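PDB 6S9V: sucrose 6(F)-phosphate phosphorylase from Thermoanaerobacterium thermosaccharolyticum DSM 571, which is a phosphorylase of the alpha-amylase family, built around an eight-stranded TIM-barrel catalytic domain. Local coordinates for residues 103-108 / 176-181; 110-115 / 156-161; 275-280 / 288-293; 296-301 / 383-388. All blocks are in the same frame, centred on the assembly; numbering follows the deposited sequence.

Interaction 1: residues 103-108 / 176-181; sequences SRRSIY and PSEQID
R104 lays its aliphatic part across the side chain of E178, its CG 3.3 Å from E178 OE1. CB of the same arginine rests on I180 CG1. CG of R104 sits between the backbone N and the carbonyl carbon (chi1 64°), and a bend at chi3 takes the guanidinium out to P176, whose CG lies 3.5 Å from NH1. R105 meets E178 side-on, in a nearly coplanar salt bridge. R105 NH2 reaches E178 OE2 at 3.0 Å, and R105 NE makes a longer bond of 3.3 Å to E178 OE1. Both oxygens are met on their syn side. The backbones pair as well: S103 and Q179 form an antiparallel non-hydrogen-bonded pair between strands 101-103 and 179-181, and R104 N donates to E178 O at 2.8 Å. S103 OG accepts from R105 N in an ST turn, which helps set where R105 starts. S61 OG is hydrogen-bonded to both S103 OG and E178 OE1. One water joins R104 NH1, P176 O and E178 OE2. The two guanidiniums overlap, with R104 NE 3.4 Å above the plane of R105. Their like charges are probably offset by the carboxylate of E178, which R105 grips directly and R104 through the water.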
# COMPACT_ATOMS: atom_id res chain seq x y z
N SER A 103 18.78 -5.25 1.03
CA SER A 103 19.46 -5.39 2.32
C SER A 103 20.97 -5.24 2.16
O SER A 103 21.57 -5.75 1.21
CB SER A 103 19.15 -6.75 2.93
OG SER A 103 19.88 -6.94 4.13
N ARG A 104 21.60 -4.58 3.13
CA ARG A 104 23.05 -4.59 3.19
C ARG A 104 23.59 -5.99 3.43
O ARG A 104 24.78 -6.24 3.22
CB ARG A 104 23.56 -3.67 4.31
CG ARG A 104 23.12 -4.13 5.70
CD ARG A 104 23.83 -3.36 6.80
NE ARG A 104 25.26 -3.63 6.83
CZ ARG A 104 26.10 -3.15 7.75
NH1 ARG A 104 25.66 -2.38 8.73
NH2 ARG A 104 27.39 -3.46 7.68
N ARG A 105 22.74 -6.91 3.89
CA ARG A 105 23.19 -8.28 4.13
C ARG A 105 23.01 -9.17 2.91
O ARG A 105 23.28 -10.37 3.00
CB ARG A 105 22.46 -8.88 5.33
CG ARG A 105 22.35 -7.98 6.54
CD ARG A 105 23.70 -7.62 7.19
NE ARG A 105 23.51 -6.60 8.22
CZ ARG A 105 24.46 -6.12 9.01
NH1 ARG A 105 25.71 -6.55 8.92
NH2 ARG A 105 24.15 -5.19 9.92
N SER A 106 22.56 -8.63 1.79
CA SER A 106 22.54 -9.40 0.56
C SER A 106 23.96 -9.72 0.10
O SER A 106 24.92 -9.01 0.43
CB SER A 106 21.80 -8.63 -0.54
OG SER A 106 22.47 -7.42 -0.84
N ILE A 107 24.09 -10.80 -0.67
CA ILE A 107 25.41 -11.18 -1.18
C ILE A 107 25.99 -10.03 -2.00
O ILE A 107 27.20 -9.76 -1.95
CB ILE A 107 25.32 -12.48 -2.01
CG1 ILE A 107 26.72 -12.96 -2.39
CG2 ILE A 107 24.45 -12.26 -3.26
CD1 ILE A 107 26.74 -14.30 -3.11
N TYR A 108 25.13 -9.30 -2.72
CA TYR A 108 25.61 -8.23 -3.59
C TYR A 108 26.34 -7.17 -2.78
O TYR A 108 27.47 -6.78 -3.12
CB TYR A 108 24.43 -7.61 -4.33
CG TYR A 108 23.51 -8.64 -4.95
CD1 TYR A 108 23.92 -9.41 -6.03
CD2 TYR A 108 22.26 -8.88 -4.42
CE1 TYR A 108 23.09 -10.37 -6.58
CE2 TYR A 108 21.42 -9.83 -4.96
CZ TYR A 108 21.84 -10.57 -6.04
OH TYR A 108 21.01 -11.53 -6.57
N PRO A 176 24.80 2.64 10.44
CA PRO A 176 24.43 2.64 9.02
C PRO A 176 23.09 1.95 8.78
O PRO A 176 22.67 1.13 9.60
CB PRO A 176 25.57 1.88 8.35
CG PRO A 176 26.10 1.00 9.43
CD PRO A 176 25.98 1.79 10.69
N SER A 177 22.44 2.29 7.67
CA SER A 177 21.15 1.71 7.35
C SER A 177 21.30 0.27 6.87
O SER A 177 22.32 -0.12 6.30
CB SER A 177 20.45 2.53 6.27
OG SER A 177 19.27 1.87 5.85
N GLU A 178 20.24 -0.51 7.10
CA GLU A 178 20.12 -1.85 6.54
C GLU A 178 19.70 -1.84 5.08
O GLU A 178 19.78 -2.88 4.42
CB GLU A 178 19.10 -2.66 7.33
CG GLU A 178 19.52 -2.98 8.76
CD GLU A 178 20.66 -3.97 8.85
OE1 GLU A 178 20.78 -4.84 7.95
OE2 GLU A 178 21.42 -3.90 9.84
N GLN A 179 19.22 -0.70 4.59
CA GLN A 179 18.59 -0.60 3.28
C GLN A 179 19.50 0.21 2.36
O GLN A 179 19.61 1.44 2.50
CB GLN A 179 17.21 0.04 3.40
CG GLN A 179 16.19 -0.84 4.15
CD GLN A 179 15.01 -0.05 4.70
OE1 GLN A 179 15.19 0.87 5.50
NE2 GLN A 179 13.80 -0.41 4.28
N ILE A 180 20.15 -0.47 1.42
CA ILE A 180 21.07 0.16 0.49
C ILE A 180 20.34 0.44 -0.82
O ILE A 180 19.76 -0.48 -1.42
CB ILE A 180 22.30 -0.73 0.22
CG1 ILE A 180 22.93 -1.21 1.54
CG2 ILE A 180 23.31 0.04 -0.63
CD1 ILE A 180 23.26 -0.10 2.52
N ASP A 181 20.39 1.68 -1.28
CA ASP A 181 19.68 2.04 -2.51
C ASP A 181 20.33 1.36 -3.71
O ASP A 181 21.56 1.26 -3.80
CB ASP A 181 19.66 3.55 -2.72
CG ASP A 181 18.62 4.25 -1.87
OD1 ASP A 181 18.44 3.86 -0.70
OD2 ASP A 181 17.99 5.22 -2.37
O HOH W 1 23.03 -1.65 9.67

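Interaction 2: residues 110-115 / 156-161; sequences QDFLKK and FKIEET
The last turn of helix 107-115 takes two backbone bonds from the chain that leaves strand 153-157: E159 N to L113 O at 2.8 Å and E160 N to K114 O at 3.1 Å. The first is nearly straight, with an N-H...O angle of 167°. I158 CA adds a CA-H...O contact to L113 O. L113 is the main apolar group. Its CD2 presses on F156 CB at 3.3 Å, a close approach, while CD1 lies near F156 CD1. CG of L113 stands anti to its carbonyl carbon (chi1 -73°), and from there the two methyls meet F156. The contact lies in the excursion between barrel strands 92-97 and 207-210, where the hairpin of strands 153-157 and 164-168 packs on the short helix. I158 brings its CD1 to the helix, over one face of the F112 ring. That methyl is 4.2 Å from F112 CE2 and also touches L113 CD2. The more exposed part of the contact is polar. E160 runs alongside K115, pointing the same way, with E160 OE1 3.5 Å from K115 CG. K114 lies beside E159 in the same manner. The charged ends are not in contact: K114 NZ stays 4.8 Å from E159 OE1. Such lysine and glutamate pairs probably attract one another only weakly at this exposed edge. The F156 ring also meets F109 edge-to-face.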
# COMPACT_ATOMS: atom_id res chain seq x y z
N GLN A 110 27.34 -7.40 0.54
CA GLN A 110 28.42 -7.93 1.36
C GLN A 110 29.68 -8.16 0.53
O GLN A 110 30.80 -7.97 1.02
CB GLN A 110 27.98 -9.19 2.10
CG GLN A 110 26.98 -8.87 3.21
CD GLN A 110 26.70 -10.02 4.15
OE1 GLN A 110 26.80 -9.87 5.37
NE2 GLN A 110 26.37 -11.18 3.59
N ASP A 111 29.51 -8.59 -0.73
CA ASP A 111 30.67 -8.73 -1.61
C ASP A 111 31.32 -7.38 -1.84
O ASP A 111 32.55 -7.25 -1.80
CB ASP A 111 30.24 -9.36 -2.93
CG ASP A 111 31.42 -9.81 -3.78
OD1 ASP A 111 31.97 -10.90 -3.50
OD2 ASP A 111 31.78 -9.09 -4.72
N PHE A 112 30.50 -6.34 -2.04
CA PHE A 112 31.02 -5.00 -2.23
C PHE A 112 31.77 -4.51 -1.00
O PHE A 112 32.84 -3.91 -1.11
CB PHE A 112 29.87 -4.04 -2.55
CG PHE A 112 30.27 -2.60 -2.52
CD1 PHE A 112 31.10 -2.08 -3.49
CD2 PHE A 112 29.84 -1.77 -1.50
CE1 PHE A 112 31.48 -0.75 -3.46
CE2 PHE A 112 30.22 -0.44 -1.46
CZ PHE A 112 31.04 0.07 -2.44
N LEU A 113 31.23 -4.76 0.20
CA LEU A 113 31.92 -4.31 1.40
C LEU A 113 33.24 -5.05 1.58
O LEU A 113 34.17 -4.52 2.19
CB LEU A 113 31.05 -4.50 2.63
CG LEU A 113 29.88 -3.54 2.79
CD1 LEU A 113 29.24 -3.76 4.16
CD2 LEU A 113 30.30 -2.08 2.64
N LYS A 114 33.33 -6.28 1.07
CA LYS A 114 34.57 -7.03 1.15
C LYS A 114 35.60 -6.49 0.17
O LYS A 114 36.76 -6.25 0.54
CB LYS A 114 34.30 -8.51 0.90
CG LYS A 114 35.52 -9.42 0.90
CD LYS A 114 35.13 -10.82 0.44
CE LYS A 114 36.33 -11.73 0.21
NZ LYS A 114 36.71 -12.46 1.45
N LYS A 115 35.21 -6.31 -1.09
CA LYS A 115 36.15 -6.03 -2.16
C LYS A 115 36.12 -4.59 -2.68
O LYS A 115 36.97 -4.23 -3.50
CB LYS A 115 35.93 -6.99 -3.34
CG LYS A 115 36.12 -8.45 -2.99
CD LYS A 115 35.79 -9.35 -4.18
CE LYS A 115 35.88 -10.82 -3.81
NZ LYS A 115 35.42 -11.71 -4.92
N PHE A 156 30.31 2.93 5.29
CA PHE A 156 30.71 1.56 5.52
C PHE A 156 32.22 1.44 5.35
O PHE A 156 32.85 2.24 4.65
CB PHE A 156 30.00 0.59 4.58
CG PHE A 156 28.51 0.59 4.72
CD1 PHE A 156 27.89 -0.26 5.62
CD2 PHE A 156 27.74 1.45 3.96
CE1 PHE A 156 26.51 -0.25 5.74
CE2 PHE A 156 26.37 1.46 4.09
CZ PHE A 156 25.76 0.61 4.98
N LYS A 157 32.79 0.42 5.97
CA LYS A 157 34.21 0.14 5.90
C LYS A 157 34.44 -0.95 4.86
O LYS A 157 33.84 -2.02 4.94
CB LYS A 157 34.74 -0.31 7.27
CG LYS A 157 36.23 -0.62 7.32
CD LYS A 157 36.59 -1.29 8.64
CE LYS A 157 38.09 -1.52 8.77
NZ LYS A 157 38.46 -2.11 10.09
N ILE A 158 35.29 -0.66 3.88
CA ILE A 158 35.66 -1.67 2.89
C ILE A 158 36.74 -2.54 3.51
O ILE A 158 37.78 -2.05 3.95
CB ILE A 158 36.13 -1.03 1.58
CG1 ILE A 158 35.08 -0.07 1.04
CG2 ILE A 158 36.44 -2.10 0.55
CD1 ILE A 158 33.69 -0.69 0.86
N GLU A 159 36.50 -3.85 3.55
CA GLU A 159 37.36 -4.74 4.31
C GLU A 159 38.76 -4.79 3.71
O GLU A 159 39.76 -4.61 4.42
CB GLU A 159 36.74 -6.14 4.37
CG GLU A 159 37.37 -7.07 5.40
CD GLU A 159 38.32 -8.08 4.78
OE1 GLU A 159 38.16 -8.42 3.59
OE2 GLU A 159 39.24 -8.55 5.50
N GLU A 160 38.85 -5.00 2.40
CA GLU A 160 40.15 -5.25 1.78
C GLU A 160 41.01 -3.99 1.73
O GLU A 160 42.24 -4.12 1.68
CB GLU A 160 39.94 -5.85 0.39
CG GLU A 160 39.53 -7.32 0.45
CD GLU A 160 39.36 -7.96 -0.91
OE1 GLU A 160 39.26 -7.22 -1.91
OE2 GLU A 160 39.29 -9.21 -0.97
N THR A 161 40.42 -2.80 1.75
CA THR A 161 41.18 -1.56 1.69
C THR A 161 41.22 -0.79 3.00
O THR A 161 42.07 0.08 3.16
CB THR A 161 40.61 -0.64 0.60
OG1 THR A 161 39.27 -0.26 0.94
CG2 THR A 161 40.61 -1.33 -0.75

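Interaction 3: residues 275-280 / 288-293; sequences LPFTVL and NEMLYH
Apolar packing makes most of this contact. T278 points at the facing helix, and its CG2 lies 3.6 Å from L291 CA. The methyl thus rests against the backbone of helix 289-295 rather than on a side-chain end. It also touches CB of L291 and CG of M290. L275 and L291 meet through one methyl each, CD1 to CD1 at 4.0 Å. M290 reaches across with an extended chain. CG of M290 is anti to its backbone N (chi1 -173°), and the following torsions are also near 180°, which carries CE to the F277 ring. CE stands 4.2 Å from F277 CD1, and the two side chains cross at about a right angle. I322 also touches M290.

Between the segments the contact is all packing, even where T278 OG1 comes 3.4 Å from M290 CE. This hydroxyl is hydrogen-bonded to I274 O, four residues earlier, which satisfies it within the buried interface. T278 CG2 is anti to the backbone N and faces L291 CA.

The backbones come close at a single point, T278 and L291, with CA atoms 6.0 Å apart. The axes of the short segments 275-280 and 289-293 approach to 9.1 Å, at 145° between their directions. L291 also touches I381 of helix 372-384, so three helices share this side. The arrangement is a helical hairpin. It belongs to the helical layer of the TIM barrel, in the link between barrel strands 269-271 and 302-304.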
# COMPACT_ATOMS: atom_id res chain seq x y z
N LEU A 275 -8.81 8.55 -0.73
CA LEU A 275 -10.04 8.04 -0.13
C LEU A 275 -9.94 7.76 1.36
O LEU A 275 -10.94 7.99 2.07
CB LEU A 275 -10.47 6.77 -0.86
CG LEU A 275 -11.87 6.24 -0.57
CD1 LEU A 275 -12.95 7.15 -1.12
CD2 LEU A 275 -12.02 4.82 -1.12
N PRO A 276 -8.84 7.24 1.91
CA PRO A 276 -8.85 6.91 3.35
C PRO A 276 -9.17 8.11 4.23
O PRO A 276 -10.05 8.03 5.10
CB PRO A 276 -7.43 6.36 3.59
CG PRO A 276 -7.01 5.82 2.23
CD PRO A 276 -7.61 6.79 1.24
N PHE A 277 -8.48 9.24 4.03
CA PHE A 277 -8.80 10.45 4.77
C PHE A 277 -10.18 10.98 4.40
O PHE A 277 -10.94 11.44 5.26
CB PHE A 277 -7.74 11.53 4.50
CG PHE A 277 -7.96 12.81 5.27
CD1 PHE A 277 -8.89 13.76 4.83
CD2 PHE A 277 -7.24 13.08 6.41
CE1 PHE A 277 -9.10 14.94 5.55
CE2 PHE A 277 -7.44 14.25 7.14
CZ PHE A 277 -8.36 15.18 6.71
N THR A 278 -10.52 10.95 3.10
CA THR A 278 -11.80 11.50 2.66
C THR A 278 -12.97 10.80 3.34
O THR A 278 -13.94 11.44 3.75
CB THR A 278 -11.90 11.38 1.13
OG1 THR A 278 -10.88 12.18 0.53
CG2 THR A 278 -13.26 11.85 0.63
N VAL A 279 -12.89 9.47 3.49
CA VAL A 279 -13.96 8.75 4.16
C VAL A 279 -14.01 9.09 5.64
O VAL A 279 -15.09 9.27 6.22
CB VAL A 279 -13.82 7.24 3.91
CG1 VAL A 279 -14.74 6.45 4.83
CG2 VAL A 279 -14.13 6.92 2.44
N LEU A 280 -12.84 9.22 6.28
CA LEU A 280 -12.83 9.63 7.69
C LEU A 280 -13.53 10.97 7.87
O LEU A 280 -14.36 11.14 8.77
CB LEU A 280 -11.39 9.73 8.20
CG LEU A 280 -10.76 8.55 8.93
CD1 LEU A 280 -9.36 8.96 9.36
CD2 LEU A 280 -11.58 8.11 10.14
N ASN A 288 -21.13 14.79 2.82
CA ASN A 288 -20.68 14.05 1.65
C ASN A 288 -19.90 14.92 0.68
O ASN A 288 -19.45 14.41 -0.36
CB ASN A 288 -21.89 13.42 0.93
CG ASN A 288 -22.78 14.45 0.24
OD1 ASN A 288 -22.41 15.62 0.09
ND2 ASN A 288 -23.96 14.01 -0.19
N GLU A 289 -19.68 16.20 0.99
CA GLU A 289 -19.26 17.16 -0.04
C GLU A 289 -17.87 16.82 -0.58
O GLU A 289 -17.66 16.83 -1.80
CB GLU A 289 -19.28 18.58 0.53
CG GLU A 289 -20.67 19.12 0.78
CD GLU A 289 -20.73 20.65 0.85
OE1 GLU A 289 -19.98 21.33 0.11
OE2 GLU A 289 -21.53 21.17 1.65
N MET A 290 -16.92 16.54 0.31
CA MET A 290 -15.58 16.18 -0.14
C MET A 290 -15.59 14.86 -0.90
O MET A 290 -14.93 14.73 -1.94
CB MET A 290 -14.64 16.09 1.06
CG MET A 290 -13.19 15.89 0.70
SD MET A 290 -12.15 15.70 2.16
CE MET A 290 -10.55 15.45 1.40
N LEU A 291 -16.32 13.88 -0.39
CA LEU A 291 -16.40 12.58 -1.05
C LEU A 291 -17.01 12.72 -2.44
O LEU A 291 -16.51 12.15 -3.42
CB LEU A 291 -17.22 11.61 -0.20
CG LEU A 291 -17.54 10.25 -0.83
CD1 LEU A 291 -16.28 9.44 -1.03
CD2 LEU A 291 -18.55 9.50 0.06
N TYR A 292 -18.12 13.45 -2.54
CA TYR A 292 -18.77 13.62 -3.84
C TYR A 292 -17.86 14.35 -4.81
O TYR A 292 -17.78 13.99 -5.99
CB TYR A 292 -20.10 14.33 -3.67
CG TYR A 292 -21.26 13.35 -3.57
CD1 TYR A 292 -21.18 12.25 -2.72
CD2 TYR A 292 -22.40 13.51 -4.33
CE1 TYR A 292 -22.22 11.34 -2.62
CE2 TYR A 292 -23.46 12.61 -4.24
CZ TYR A 292 -23.35 11.52 -3.39
OH TYR A 292 -24.39 10.63 -3.30
N HIS A 293 -17.16 15.39 -4.34
CA HIS A 293 -16.22 16.08 -5.22
C HIS A 293 -15.13 15.14 -5.71
O HIS A 293 -14.72 15.20 -6.87
CB HIS A 293 -15.59 17.27 -4.51
CG HIS A 293 -14.71 18.10 -5.40
ND1 HIS A 293 -15.20 18.83 -6.46
CD2 HIS A 293 -13.37 18.28 -5.39
CE1 HIS A 293 -14.20 19.44 -7.06
NE2 HIS A 293 -13.08 19.13 -6.44

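Interaction 4: residues 296-301 / 383-388; sequences KNRPIN and FFTPGI
This contact joins two loops that lead into neighbouring strands of the TIM barrel, 302-304 and 388-392. Each loop comes from a helix of the outer layer, and they meet just before the strands pair. R298 carries the polar part. Both its end nitrogens, NH1 and NH2, donate to P386 O, each at 2.9 Å. The oxygen lies in the guanidinium plane, at its edge. The two bonds reach it differently: the NH2 bond runs close to the line of the C=O bond (175°), and the NH1 bond is bent off it at 132°. T385 covers one guanidinium face with its methyl CG2, 3.4 Å from NH1. A bend at chi3 turns the R298 group into this place. On the apolar side, I300 meets the P386 ring, CB to CB at 3.8 Å, with CG2 of I300 equally close to P386 CB. The isoleucine and proline side chains cross at about a right angle. G387 CA comes to 3.5 Å from I300 O. At the backbone angles of G387 a CB would press on the carbonyl O of P386, so glycine fits here. R298 NH2 also forms a salt bridge with D272, and F454 packs on P386. NH2 thus serves both P386 O and D272, which helps hold the group in place. D272 probably balances its positive charge.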
# COMPACT_ATOMS: atom_id res chain seq x y z
N LYS A 296 -16.36 12.39 -8.34
CA LYS A 296 -16.61 12.97 -9.65
C LYS A 296 -15.33 13.38 -10.38
O LYS A 296 -15.39 13.67 -11.58
CB LYS A 296 -17.51 14.21 -9.50
CG LYS A 296 -18.92 13.92 -8.98
CD LYS A 296 -19.72 15.20 -8.74
CE LYS A 296 -21.12 14.90 -8.19
NZ LYS A 296 -21.93 16.14 -7.95
N ASN A 297 -14.19 13.37 -9.70
CA ASN A 297 -12.94 13.89 -10.26
C ASN A 297 -11.77 13.00 -9.82
O ASN A 297 -10.87 13.43 -9.11
CB ASN A 297 -12.69 15.33 -9.81
CG ASN A 297 -13.77 16.28 -10.28
OD1 ASN A 297 -13.74 16.75 -11.41
ND2 ASN A 297 -14.73 16.57 -9.40
N ARG A 298 -11.79 11.75 -10.25
CA ARG A 298 -10.73 10.81 -9.90
C ARG A 298 -10.66 9.73 -10.96
O ARG A 298 -11.70 9.38 -11.54
CB ARG A 298 -10.97 10.18 -8.52
CG ARG A 298 -12.07 9.13 -8.48
CD ARG A 298 -12.34 8.63 -7.07
NE ARG A 298 -11.52 7.48 -6.68
CZ ARG A 298 -11.75 6.23 -7.08
NH1 ARG A 298 -12.75 5.97 -7.91
NH2 ARG A 298 -10.97 5.24 -6.66
N PRO A 299 -9.48 9.20 -11.25
CA PRO A 299 -9.42 8.03 -12.14
C PRO A 299 -10.02 6.82 -11.44
O PRO A 299 -9.98 6.70 -10.21
CB PRO A 299 -7.92 7.85 -12.40
CG PRO A 299 -7.24 8.52 -11.23
CD PRO A 299 -8.16 9.63 -10.78
N ILE A 300 -10.58 5.91 -12.23
CA ILE A 300 -11.23 4.75 -11.61
C ILE A 300 -10.30 3.55 -11.48
O ILE A 300 -10.62 2.61 -10.74
CB ILE A 300 -12.50 4.33 -12.37
CG1 ILE A 300 -12.16 3.77 -13.75
CG2 ILE A 300 -13.45 5.52 -12.50
CD1 ILE A 300 -13.38 3.25 -14.49
N ASN A 301 -9.18 3.53 -12.20
CA ASN A 301 -8.30 2.36 -12.17
C ASN A 301 -7.28 2.51 -11.03
O ASN A 301 -6.08 2.72 -11.22
CB ASN A 301 -7.67 2.13 -13.53
CG ASN A 301 -8.67 1.51 -14.51
OD1 ASN A 301 -8.92 0.30 -14.50
ND2 ASN A 301 -9.27 2.35 -15.34
N PHE A 383 -16.41 0.06 -0.97
CA PHE A 383 -16.75 -0.98 -1.93
C PHE A 383 -17.61 -0.45 -3.07
O PHE A 383 -17.60 -1.03 -4.17
CB PHE A 383 -17.47 -2.13 -1.22
CG PHE A 383 -16.63 -2.86 -0.20
CD1 PHE A 383 -15.26 -2.67 -0.12
CD2 PHE A 383 -17.23 -3.74 0.70
CE1 PHE A 383 -14.50 -3.34 0.83
CE2 PHE A 383 -16.47 -4.42 1.64
CZ PHE A 383 -15.11 -4.21 1.71
N PHE A 384 -18.36 0.64 -2.85
CA PHE A 384 -19.13 1.26 -3.92
C PHE A 384 -18.32 2.24 -4.75
O PHE A 384 -18.82 2.72 -5.77
CB PHE A 384 -20.37 1.97 -3.35
CG PHE A 384 -21.58 1.07 -3.25
CD1 PHE A 384 -21.64 0.08 -2.28
CD2 PHE A 384 -22.62 1.20 -4.15
CE1 PHE A 384 -22.74 -0.76 -2.21
CE2 PHE A 384 -23.71 0.35 -4.09
CZ PHE A 384 -23.77 -0.62 -3.12
N THR A 385 -17.11 2.56 -4.34
CA THR A 385 -16.22 3.44 -5.10
C THR A 385 -15.54 2.65 -6.21
O THR A 385 -15.02 1.56 -5.94
CB THR A 385 -15.17 4.07 -4.19
OG1 THR A 385 -15.81 4.87 -3.20
CG2 THR A 385 -14.20 4.96 -5.00
N PRO A 386 -15.53 3.14 -7.45
CA PRO A 386 -14.84 2.42 -8.52
C PRO A 386 -13.38 2.17 -8.16
O PRO A 386 -12.68 3.06 -7.65
CB PRO A 386 -14.98 3.34 -9.73
CG PRO A 386 -16.23 4.13 -9.47
CD PRO A 386 -16.24 4.33 -7.96
N GLY A 387 -12.92 0.96 -8.46
CA GLY A 387 -11.58 0.52 -8.12
C GLY A 387 -11.60 -0.86 -7.48
O GLY A 387 -12.64 -1.38 -7.09
N ILE A 388 -10.40 -1.43 -7.39
CA ILE A 388 -10.25 -2.76 -6.80
C ILE A 388 -10.14 -2.58 -5.30
O ILE A 388 -9.18 -1.97 -4.81
CB ILE A 388 -9.00 -3.48 -7.35
CG1 ILE A 388 -9.08 -3.58 -8.88
CG2 ILE A 388 -8.85 -4.85 -6.69
CD1 ILE A 388 -10.24 -4.41 -9.37

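The four contacts form two pairs on opposite sides of the chain's centre. Interactions 1 and 2 touch, with centres 12 Å apart, and both use helix 107-115. The F156 ring joins them: its CE1 lies 3.5 Å from R104 CZ and from P176 CB. Interaction 2 is nested along the chain within the loop that interaction 1 closes. Interactions 3 and 4 also have centres 12 Å apart and touch lightly, L275 CD1 to T385 OG1. D272 links them too, bonding L275 N and R298. The pairs are well separated: interactions 1 and 3 have centres about 40 Å apart. A hexaethylene glycol, probably from the crystallisation liquor, lies about 4 Å from the side chain of E178.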